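Local coordinates for fiber protein 2 (Fowl adenovirus 1, PDB 2VTW) that probably attaches the virion to a host-cell receptor, this chain being the C-terminal head domain of the homotrimeric short fibre, at residues Thr18-Ser23 with Pro28-Tyr33; Val76-Thr81 with Ser102-Arg107; Phe169-Ala174 with Val187-Val192. One frame throughout, in Å; residues are numbered along the deposited sequence.

Contact 1. Residues Thr18-Ser23 with Pro28-Tyr33; sequences TGNFVS and PFNGSY
Phe21 and Phe29 meet as an offset edge-to-face pair: an edge of the Phe21 ring turns toward the face of Phe29, with the two planes 79° apart and the centroids separated by 6.0 Å. The same Phe29 face also receives the Phe21 methylene in a CH-pi contact, CB of Phe21 lying 3.9 Å from the Phe29 centroid. Phe29 offers this face because its CG sits between the backbone N and the carbonyl carbon (chi1 64°), which swings the ring back across the neighbouring strand, bringing Ser23 N to the edge of the ring near CE2. The far end of the Phe21 ring runs along the partner strand, with CE2 at 3.6 Å from Gly31 CA and CZ at 4.3 Å from Tyr33 CB. Neither Gly19 nor Gly31 has a side chain to obstruct it, and the carbonyl carbon of Gly19 lies over one face of the ring. Both strands belong to the antiparallel hairpin of strands 4-23 and 28-40 in the fibre head. In its ladder, Gly19-Gly31 and Phe21-Phe29 are the hydrogen-bonded pairs: Gly19 N gives to Gly31 O at 3.0 Å, and Phe29 N to Phe21 O at 2.9 Å, each with a return bond. On the other sheet face, carrying Asn20 and Asn30, the Asn30 amide adds a side-chain bond. Its ND2 donates to Gly19 O at 3.2 Å, nearly straight at 164°, with Gly19 O close to the plane of the Asn30 amide. Gly31 N reaches the same oxygen from the opposite face of the carbonyl, so two donors grip it. Beyond the two segments, Phe29 packs edge-to-face with Phe72 and Phe179, while Phe21 rests on Val50 of strand 43-53.

Contact 2. Residues Val76-Thr81 with Ser102-Arg107; sequences VSSFLT and SFEPAR. With SO4 (sulfate ion), chain G.
Phe79 reaches Glu104 with the tip of its ring, while the base of the same side chain lies beside a sulfate ion. At CB the neighbour is sulfate O3, 3.7 Å away. Two bonds out, ring atom CD1 has sulfate O1 at 3.5 Å, and this oxygen lies in the ring plane, at the edge. Across the ring, CE2 comes to 4.0 Å from Glu104 CG, and at the tip CZ stands 3.5 Å from Glu104 CD. Glu104 OE2 is also in the ring plane, at the edge, although the ring and carboxylate planes are 64° apart; the slightly positive ring-edge hydrogens would probably suit an anionic oxygen at each of these two places. The two segments are irregular loops of the fibre head, one following strand 71-76 and the other preceding strand 115-116, and no hydrogen bond joins them. Glu104 gets there on an extended chain, with CG anti to the backbone N (chi1 -174°), and its OE1 forms a salt bridge with Arg200. Ser78 lies against the ring: its OG is over one face of Phe79 and 3.4 Å from Glu104 CA. Leading into Phe79 is an ST turn, in which Phe79 N donates to Ser77 OG at 3.0 Å. The sulfate, probably from the crystallisation liquor, accepts at O3 from Thr81 N at 2.9 Å and weakly from Thr81 OG1; Gln82 N is a further donor to the ion. Tyr164 packs edge-to-face with Phe79.

Contact 3. Residues Phe169-Ala174 with Val187-Val192; sequences FTFQCA and VAIGPV
Phe171, Val192 and Phe169 meet in the interior of the beta-sandwich of the fibre head, where strand 163-173 faces strand 185-197 across the core. The short strand segments approach to 11.0 Å with their directions 130° apart, and no hydrogen bond links them, as expected of strands that meet through side chains alone. Phe171 loses the most surface. Its ring is met at the edge, in plane, by the Ile189 end methyl, with Phe171 CD1 at 3.6 Å from Ile189 CD1; the branch methyl of Ile189 lies at 3.8 Å, from CG2 to Phe171 CE1. Ile189 extends toward the ring because its CG1 is anti to the backbone N (chi1 -180°). Val192 comes next and divides its two methyls between the two aromatic rings. Although Ile189 and Val192 are three residues apart, both point into this core, and the chain between them includes a cis peptide before Pro191. Phe72 stacks on Phe171, and Met151 touches both Phe169 and Val192. Ala188 and Pro191 instead pack on Ile110 and Pro197 of the third subunit, so this strand also touches a neighbouring subunit of the trimer. Of the two valine methyls, CG2 is 4.1 Å from Phe171 CE1, and CG1 sits at the edge of the Phe169 ring, 4.0 Å from Phe169 CE1.

How the contacts relate
Contact 3 touches contact 2 through one packing pair, Val76 CG2 to Phe169 CE2 at 3.7 Å, although their centres are about 21 Å apart: Val76 ends the strand that pairs with 163-173, and the loop of contact 2 leaves from there. Contacts 1 and 3 lie closer by centre, about 12 Å, yet their nearest atoms stay about 7 Å apart. Intermediate residues span that gap: Phe72 meets both Phe29 and Phe171, and Val50 meets both Phe21 and Ile189. Contacts 1 and 2, with centres about 19 Å apart, fall on opposite sides of the chain's centre. The sulfate, probably from the crystallisation liquor, is bound by the contact 2 loop at Thr81.

Contact 1. Residues Thr18-Ser23 with Pro28-Tyr33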
loop_
_atom_site.group_PDB
_atom_site.type_symbol
_atom_site.label_atom_id
_atom_site.label_comp_id
_atom_site.label_asym_id
_atom_site.label_seq_id
_atom_site.Cartn_x
_atom_site.Cartn_y
_atom_site.Cartn_z
ATOM N N THR A 18 -3.994 -24.747 10.652
ATOM C CA THR A 18 -2.857 -24.890 11.591
ATOM C C THR A 18 -2.448 -23.583 12.300
ATOM O O THR A 18 -1.608 -23.613 13.189
ATOM C CB THR A 18 -1.643 -25.445 10.867
ATOM O OG1 THR A 18 -1.293 -24.571 9.786
ATOM C CG2 THR A 18 -1.955 -26.834 10.310
ATOM N N GLY A 19 -3.050 -22.443 11.926
ATOM C CA GLY A 19 -2.727 -21.170 12.545
ATOM C C GLY A 19 -3.446 -20.989 13.864
ATOM O O GLY A 19 -4.599 -21.391 13.994
ATOM N N ASN A 20 -2.746 -20.410 14.842
ATOM C CA ASN A 20 -3.306 -20.130 16.163
ATOM C C ASN A 20 -3.562 -18.638 16.285
ATOM O O ASN A 20 -2.636 -17.860 16.560
ATOM C CB ASN A 20 -2.347 -20.554 17.290
ATOM C CG ASN A 20 -2.090 -22.040 17.326
ATOM O OD1 ASN A 20 -2.967 -22.846 17.022
ATOM N ND2 ASN A 20 -0.874 -22.417 17.714
ATOM N N PHE A 21 -4.813 -18.230 16.083
ATOM C CA PHE A 21 -5.172 -16.826 16.112
ATOM C C PHE A 21 -5.963 -16.564 17.377
ATOM O O PHE A 21 -6.499 -17.490 17.979
ATOM C CB PHE A 21 -5.972 -16.472 14.836
ATOM C CG PHE A 21 -5.311 -16.943 13.540
ATOM C CD1 PHE A 21 -3.932 -16.996 13.416
ATOM C CD2 PHE A 21 -6.079 -17.300 12.443
ATOM C CE1 PHE A 21 -3.321 -17.438 12.252
ATOM C CE2 PHE A 21 -5.476 -17.721 11.258
ATOM C CZ PHE A 21 -4.089 -17.789 11.164
ATOM N N VAL A 22 -6.046 -15.315 17.794
ATOM C CA VAL A 22 -6.735 -15.012 19.027
ATOM C C VAL A 22 -7.684 -13.826 18.866
ATOM O O VAL A 22 -7.316 -12.819 18.255
ATOM C CB VAL A 22 -5.725 -14.714 20.161
ATOM C CG1 VAL A 22 -6.446 -14.558 21.485
ATOM C CG2 VAL A 22 -4.670 -15.793 20.223
ATOM N N SER A 23 -8.887 -13.961 19.433
ATOM C CA SER A 23 -9.919 -12.934 19.394
ATOM C C SER A 23 -9.657 -11.876 20.456
ATOM O O SER A 23 -8.960 -12.137 21.440
ATOM C CB SER A 23 -11.300 -13.558 19.640
ATOM O OG SER A 23 -11.685 -13.456 21.019
ATOM N N PRO A 28 -8.570 -18.214 21.860
ATOM C CA PRO A 28 -7.899 -18.667 20.651
ATOM C C PRO A 28 -8.821 -19.423 19.726
ATOM O O PRO A 28 -9.896 -19.861 20.138
ATOM C CB PRO A 28 -6.805 -19.620 21.168
ATOM C CG PRO A 28 -6.710 -19.375 22.602
ATOM C CD PRO A 28 -8.073 -18.933 23.042
ATOM N N PHE A 29 -8.377 -19.589 18.490
ATOM C CA PHE A 29 -9.108 -20.356 17.511
ATOM C C PHE A 29 -8.147 -20.674 16.399
ATOM O O PHE A 29 -7.025 -20.186 16.386
ATOM C CB PHE A 29 -10.352 -19.591 16.995
ATOM C CG PHE A 29 -10.029 -18.304 16.245
ATOM C CD1 PHE A 29 -9.912 -18.308 14.854
ATOM C CD2 PHE A 29 -9.844 -17.098 16.935
ATOM C CE1 PHE A 29 -9.618 -17.136 14.146
ATOM C CE2 PHE A 29 -9.546 -15.921 16.232
ATOM C CZ PHE A 29 -9.449 -15.947 14.830
ATOM N N ASN A 30 -8.590 -21.495 15.465
ATOM C CA ASN A 30 -7.737 -21.933 14.392
ATOM C C ASN A 30 -8.211 -21.452 13.007
ATOM O O ASN A 30 -9.398 -21.446 12.710
ATOM C CB ASN A 30 -7.633 -23.448 14.453
ATOM C CG ASN A 30 -7.054 -23.921 15.778
ATOM O OD1 ASN A 30 -7.737 -24.586 16.568
ATOM N ND2 ASN A 30 -5.801 -23.519 16.058
ATOM N N GLY A 31 -7.261 -21.065 12.168
ATOM C CA GLY A 31 -7.563 -20.592 10.823
ATOM C C GLY A 31 -6.477 -21.041 9.889
ATOM O O GLY A 31 -5.394 -21.391 10.342
ATOM N N SER A 32 -6.781 -21.067 8.591
ATOM C CA SER A 32 -5.782 -21.331 7.567
ATOM C C SER A 32 -5.165 -20.009 7.115
ATOM O O SER A 32 -5.719 -18.937 7.371
ATOM C CB SER A 32 -6.414 -22.058 6.384
ATOM O OG SER A 32 -7.263 -23.107 6.863
ATOM N N TYR A 33 -4.023 -20.081 6.451
ATOM C CA TYR A 33 -3.355 -18.868 5.997
ATOM C C TYR A 33 -2.472 -19.215 4.825
ATOM O O TYR A 33 -2.075 -20.375 4.640
ATOM C CB TYR A 33 -2.541 -18.215 7.128
ATOM C CG TYR A 33 -1.330 -19.037 7.492
ATOM C CD1 TYR A 33 -0.158 -18.913 6.762
ATOM C CD2 TYR A 33 -1.384 -20.001 8.503
ATOM C CE1 TYR A 33 0.956 -19.694 7.039
ATOM C CE2 TYR A 33 -0.250 -20.818 8.789
ATOM C CZ TYR A 33 0.907 -20.639 8.048
ATOM O OH TYR A 33 2.031 -21.392 8.267
#

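Contact 2. Residues Val76-Thr81 with Ser102-Arg107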
loop_
_atom_site.group_PDB
_atom_site.type_symbol
_atom_site.label_atom_id
_atom_site.label_comp_id
_atom_site.label_asym_id
_atom_site.label_seq_id
_atom_site.Cartn_x
_atom_site.Cartn_y
_atom_site.Cartn_z
ATOM N N VAL A 76 2.844 -12.686 12.296
ATOM C CA VAL A 76 3.799 -13.242 11.321
ATOM C C VAL A 76 5.196 -13.194 11.938
ATOM O O VAL A 76 5.634 -12.135 12.445
ATOM C CB VAL A 76 3.782 -12.525 9.963
ATOM C CG1 VAL A 76 4.929 -12.988 9.080
ATOM C CG2 VAL A 76 2.451 -12.779 9.277
ATOM N N SER A 77 5.878 -14.343 11.886
ATOM C CA SER A 77 7.151 -14.546 12.584
ATOM C C SER A 77 8.148 -15.121 11.633
ATOM O O SER A 77 7.776 -15.872 10.743
ATOM C CB SER A 77 6.967 -15.475 13.783
ATOM O OG SER A 77 8.192 -15.684 14.475
ATOM N N SER A 78 9.400 -14.670 11.785
ATOM C CA SER A 78 10.559 -15.257 11.156
ATOM C C SER A 78 11.343 -16.182 12.146
ATOM O O SER A 78 12.336 -16.761 11.753
ATOM C CB SER A 78 11.512 -14.165 10.658
ATOM O OG SER A 78 12.016 -13.381 11.741
ATOM N N PHE A 79 10.895 -16.270 13.400
ATOM C CA PHE A 79 11.525 -17.095 14.452
ATOM C C PHE A 79 10.569 -18.253 14.751
ATOM O O PHE A 79 9.813 -18.229 15.738
ATOM C CB PHE A 79 11.747 -16.280 15.730
ATOM C CG PHE A 79 12.588 -15.035 15.538
ATOM C CD1 PHE A 79 13.965 -15.123 15.390
ATOM C CD2 PHE A 79 11.994 -13.776 15.507
ATOM C CE1 PHE A 79 14.737 -13.984 15.236
ATOM C CE2 PHE A 79 12.754 -12.637 15.355
ATOM C CZ PHE A 79 14.126 -12.732 15.220
ATOM N N LEU A 80 10.576 -19.236 13.863
ATOM C CA LEU A 80 9.528 -20.239 13.840
ATOM C C LEU A 80 9.601 -21.202 15.007
ATOM O O LEU A 80 8.609 -21.865 15.278
ATOM C CB LEU A 80 9.536 -21.019 12.522
ATOM C CG LEU A 80 9.280 -20.193 11.250
ATOM C CD1 LEU A 80 9.184 -21.060 10.014
ATOM C CD2 LEU A 80 8.013 -19.344 11.433
ATOM N N THR A 81 10.742 -21.270 15.706
ATOM C CA THR A 81 10.820 -22.049 16.957
ATOM C C THR A 81 10.905 -21.177 18.209
ATOM O O THR A 81 10.157 -21.406 19.162
ATOM C CB THR A 81 11.965 -23.114 16.898
ATOM O OG1 THR A 81 13.178 -22.499 16.438
ATOM C CG2 THR A 81 11.608 -24.210 15.925
ATOM N N SER A 102 16.495 -13.386 7.013
ATOM C CA SER A 102 16.239 -12.469 5.922
ATOM C C SER A 102 14.790 -11.915 5.951
ATOM O O SER A 102 14.480 -10.957 5.219
ATOM C CB SER A 102 16.525 -13.150 4.593
ATOM O OG SER A 102 17.828 -13.706 4.561
ATOM N N PHE A 103 13.929 -12.479 6.799
ATOM C CA PHE A 103 12.536 -12.052 6.880
ATOM C C PHE A 103 12.147 -11.445 8.217
ATOM O O PHE A 103 10.969 -11.166 8.468
ATOM C CB PHE A 103 11.630 -13.213 6.445
ATOM C CG PHE A 103 12.020 -13.733 5.140
ATOM C CD1 PHE A 103 11.638 -13.073 3.967
ATOM C CD2 PHE A 103 12.908 -14.798 5.044
ATOM C CE1 PHE A 103 12.077 -13.516 2.743
ATOM C CE2 PHE A 103 13.355 -15.235 3.807
ATOM C CZ PHE A 103 12.942 -14.588 2.653
ATOM N N GLU A 104 13.156 -11.194 9.052
ATOM C CA GLU A 104 12.965 -10.491 10.290
ATOM C C GLU A 104 12.765 -9.015 9.971
ATOM O O GLU A 104 13.585 -8.417 9.284
ATOM C CB GLU A 104 14.188 -10.629 11.183
ATOM C CG GLU A 104 14.018 -10.030 12.570
ATOM C CD GLU A 104 15.334 -9.978 13.372
ATOM O OE1 GLU A 104 16.330 -10.633 12.956
ATOM O OE2 GLU A 104 15.328 -9.300 14.430
ATOM N N PRO A 105 11.680 -8.430 10.493
ATOM C CA PRO A 105 11.490 -6.990 10.319
ATOM C C PRO A 105 12.423 -6.190 11.224
ATOM O O PRO A 105 12.768 -6.645 12.330
ATOM C CB PRO A 105 10.048 -6.800 10.739
ATOM C CG PRO A 105 9.833 -7.897 11.784
ATOM C CD PRO A 105 10.583 -9.053 11.250
ATOM N N ALA A 106 12.842 -5.014 10.762
ATOM C CA ALA A 106 13.663 -4.131 11.582
ATOM C C ALA A 106 12.944 -3.728 12.846
ATOM O O ALA A 106 11.718 -3.725 12.915
ATOM C CB ALA A 106 14.128 -2.873 10.763
ATOM N N ARG A 107 13.710 -3.394 13.874
ATOM C CA ARG A 107 13.168 -2.855 15.111
ATOM C C ARG A 107 12.317 -1.669 14.708
ATOM O O ARG A 107 12.735 -0.893 13.864
ATOM C CB ARG A 107 14.320 -2.369 16.012
ATOM C CG ARG A 107 13.967 -1.994 17.473
ATOM C CD ARG A 107 15.077 -1.064 18.134
ATOM N NE ARG A 107 14.592 0.332 18.304
ATOM C CZ ARG A 107 15.219 1.445 17.916
ATOM N NH1 ARG A 107 16.412 1.419 17.339
ATOM N NH2 ARG A 107 14.653 2.619 18.129
HETATM S S SO4 G . 14.415 -19.750 15.117
HETATM O O1 SO4 G . 14.993 -18.433 14.924
HETATM O O2 SO4 G . 15.403 -20.553 15.811
HETATM O O3 SO4 G . 13.210 -19.709 15.925
HETATM O O4 SO4 G . 14.229 -20.348 13.814
#

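Contact 3. Residues Phe169-Ala174 with Val187-Val192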
loop_
_atom_site.group_PDB
_atom_site.type_symbol
_atom_site.label_atom_id
_atom_site.label_comp_id
_atom_site.label_asym_id
_atom_site.label_seq_id
_atom_site.Cartn_x
_atom_site.Cartn_y
_atom_site.Cartn_z
ATOM N N PHE A 169 -0.805 -8.427 12.872
ATOM C CA PHE A 169 -1.914 -8.042 11.990
ATOM C C PHE A 169 -3.182 -8.186 12.792
ATOM O O PHE A 169 -3.529 -9.299 13.163
ATOM C CB PHE A 169 -2.029 -8.977 10.798
ATOM C CG PHE A 169 -0.932 -8.849 9.784
ATOM C CD1 PHE A 169 -1.169 -8.266 8.560
ATOM C CD2 PHE A 169 0.322 -9.377 10.028
ATOM C CE1 PHE A 169 -0.179 -8.171 7.611
ATOM C CE2 PHE A 169 1.343 -9.278 9.068
ATOM C CZ PHE A 169 1.103 -8.675 7.872
ATOM N N THR A 170 -3.867 -7.089 13.095
ATOM C CA THR A 170 -5.154 -7.181 13.785
ATOM C C THR A 170 -6.282 -6.861 12.811
ATOM O O THR A 170 -6.352 -5.752 12.249
ATOM C CB THR A 170 -5.232 -6.353 15.075
ATOM O OG1 THR A 170 -4.209 -6.771 16.000
ATOM C CG2 THR A 170 -6.588 -6.529 15.751
ATOM N N PHE A 171 -7.140 -7.858 12.615
ATOM C CA PHE A 171 -8.281 -7.795 11.706
ATOM C C PHE A 171 -9.462 -7.252 12.465
ATOM O O PHE A 171 -9.879 -7.839 13.454
ATOM C CB PHE A 171 -8.574 -9.180 11.146
ATOM C CG PHE A 171 -7.458 -9.721 10.295
ATOM C CD1 PHE A 171 -7.567 -9.736 8.921
ATOM C CD2 PHE A 171 -6.289 -10.213 10.868
ATOM C CE1 PHE A 171 -6.535 -10.214 8.118
ATOM C CE2 PHE A 171 -5.242 -10.698 10.074
ATOM C CZ PHE A 171 -5.361 -10.711 8.711
ATOM N N GLN A 172 -9.993 -6.125 12.007
ATOM C CA GLN A 172 -11.030 -5.417 12.714
ATOM C C GLN A 172 -12.338 -5.482 11.909
ATOM O O GLN A 172 -12.541 -4.695 10.963
ATOM C CB GLN A 172 -10.586 -3.984 12.957
ATOM C CG GLN A 172 -9.137 -3.907 13.502
ATOM C CD GLN A 172 -8.695 -2.521 13.883
ATOM O OE1 GLN A 172 -7.768 -2.357 14.687
ATOM N NE2 GLN A 172 -9.358 -1.500 13.334
ATOM N N CYS A 173 -13.192 -6.445 12.282
ATOM C CA CYS A 173 -14.494 -6.676 11.620
ATOM C C CYS A 173 -15.492 -5.574 11.930
ATOM O O CYS A 173 -15.595 -5.117 13.084
ATOM C CB CYS A 173 -15.104 -8.006 12.060
ATOM S SG CYS A 173 -14.207 -9.474 11.571
ATOM N N ALA A 174 -16.240 -5.150 10.912
ATOM C CA ALA A 174 -17.274 -4.107 11.104
ATOM C C ALA A 174 -18.441 -4.623 11.952
ATOM O O ALA A 174 -19.038 -3.846 12.716
ATOM C CB ALA A 174 -17.778 -3.578 9.759
ATOM N N VAL A 187 -15.210 -17.085 6.306
ATOM C CA VAL A 187 -14.765 -15.740 5.932
ATOM C C VAL A 187 -13.322 -15.888 5.470
ATOM O O VAL A 187 -12.538 -16.593 6.094
ATOM C CB VAL A 187 -14.886 -14.725 7.086
ATOM C CG1 VAL A 187 -14.070 -15.176 8.296
ATOM C CG2 VAL A 187 -14.460 -13.293 6.612
ATOM N N ALA A 188 -13.016 -15.310 4.317
ATOM C CA ALA A 188 -11.705 -15.381 3.712
ATOM C C ALA A 188 -11.314 -13.964 3.268
ATOM O O ALA A 188 -12.135 -13.217 2.689
ATOM C CB ALA A 188 -11.689 -16.342 2.545
ATOM N N ILE A 189 -10.070 -13.596 3.560
ATOM C CA ILE A 189 -9.611 -12.218 3.417
ATOM C C ILE A 189 -8.235 -12.218 2.816
ATOM O O ILE A 189 -7.405 -13.066 3.152
ATOM C CB ILE A 189 -9.583 -11.481 4.773
ATOM C CG1 ILE A 189 -9.100 -10.031 4.613
ATOM C CG2 ILE A 189 -8.683 -12.212 5.741
ATOM C CD1 ILE A 189 -9.370 -9.153 5.810
ATOM N N GLY A 190 -8.015 -11.259 1.916
ATOM C CA GLY A 190 -6.702 -10.992 1.343
ATOM C C GLY A 190 -6.750 -10.721 -0.143
ATOM O O GLY A 190 -7.831 -10.713 -0.743
ATOM N N PRO A 191 -5.573 -10.527 -0.757
ATOM C CA PRO A 191 -4.263 -10.504 -0.076
ATOM C C PRO A 191 -4.071 -9.231 0.743
ATOM O O PRO A 191 -4.371 -8.133 0.266
ATOM C CB PRO A 191 -3.254 -10.573 -1.224
ATOM C CG PRO A 191 -3.984 -10.065 -2.425
ATOM C CD PRO A 191 -5.456 -10.305 -2.199
ATOM N N VAL A 192 -3.656 -9.393 1.997
ATOM C CA VAL A 192 -3.336 -8.266 2.854
ATOM C C VAL A 192 -1.850 -8.025 2.691
ATOM O O VAL A 192 -1.059 -8.908 3.041
ATOM C CB VAL A 192 -3.663 -8.577 4.297
ATOM C CG1 VAL A 192 -3.248 -7.411 5.211
ATOM C CG2 VAL A 192 -5.166 -8.911 4.445
#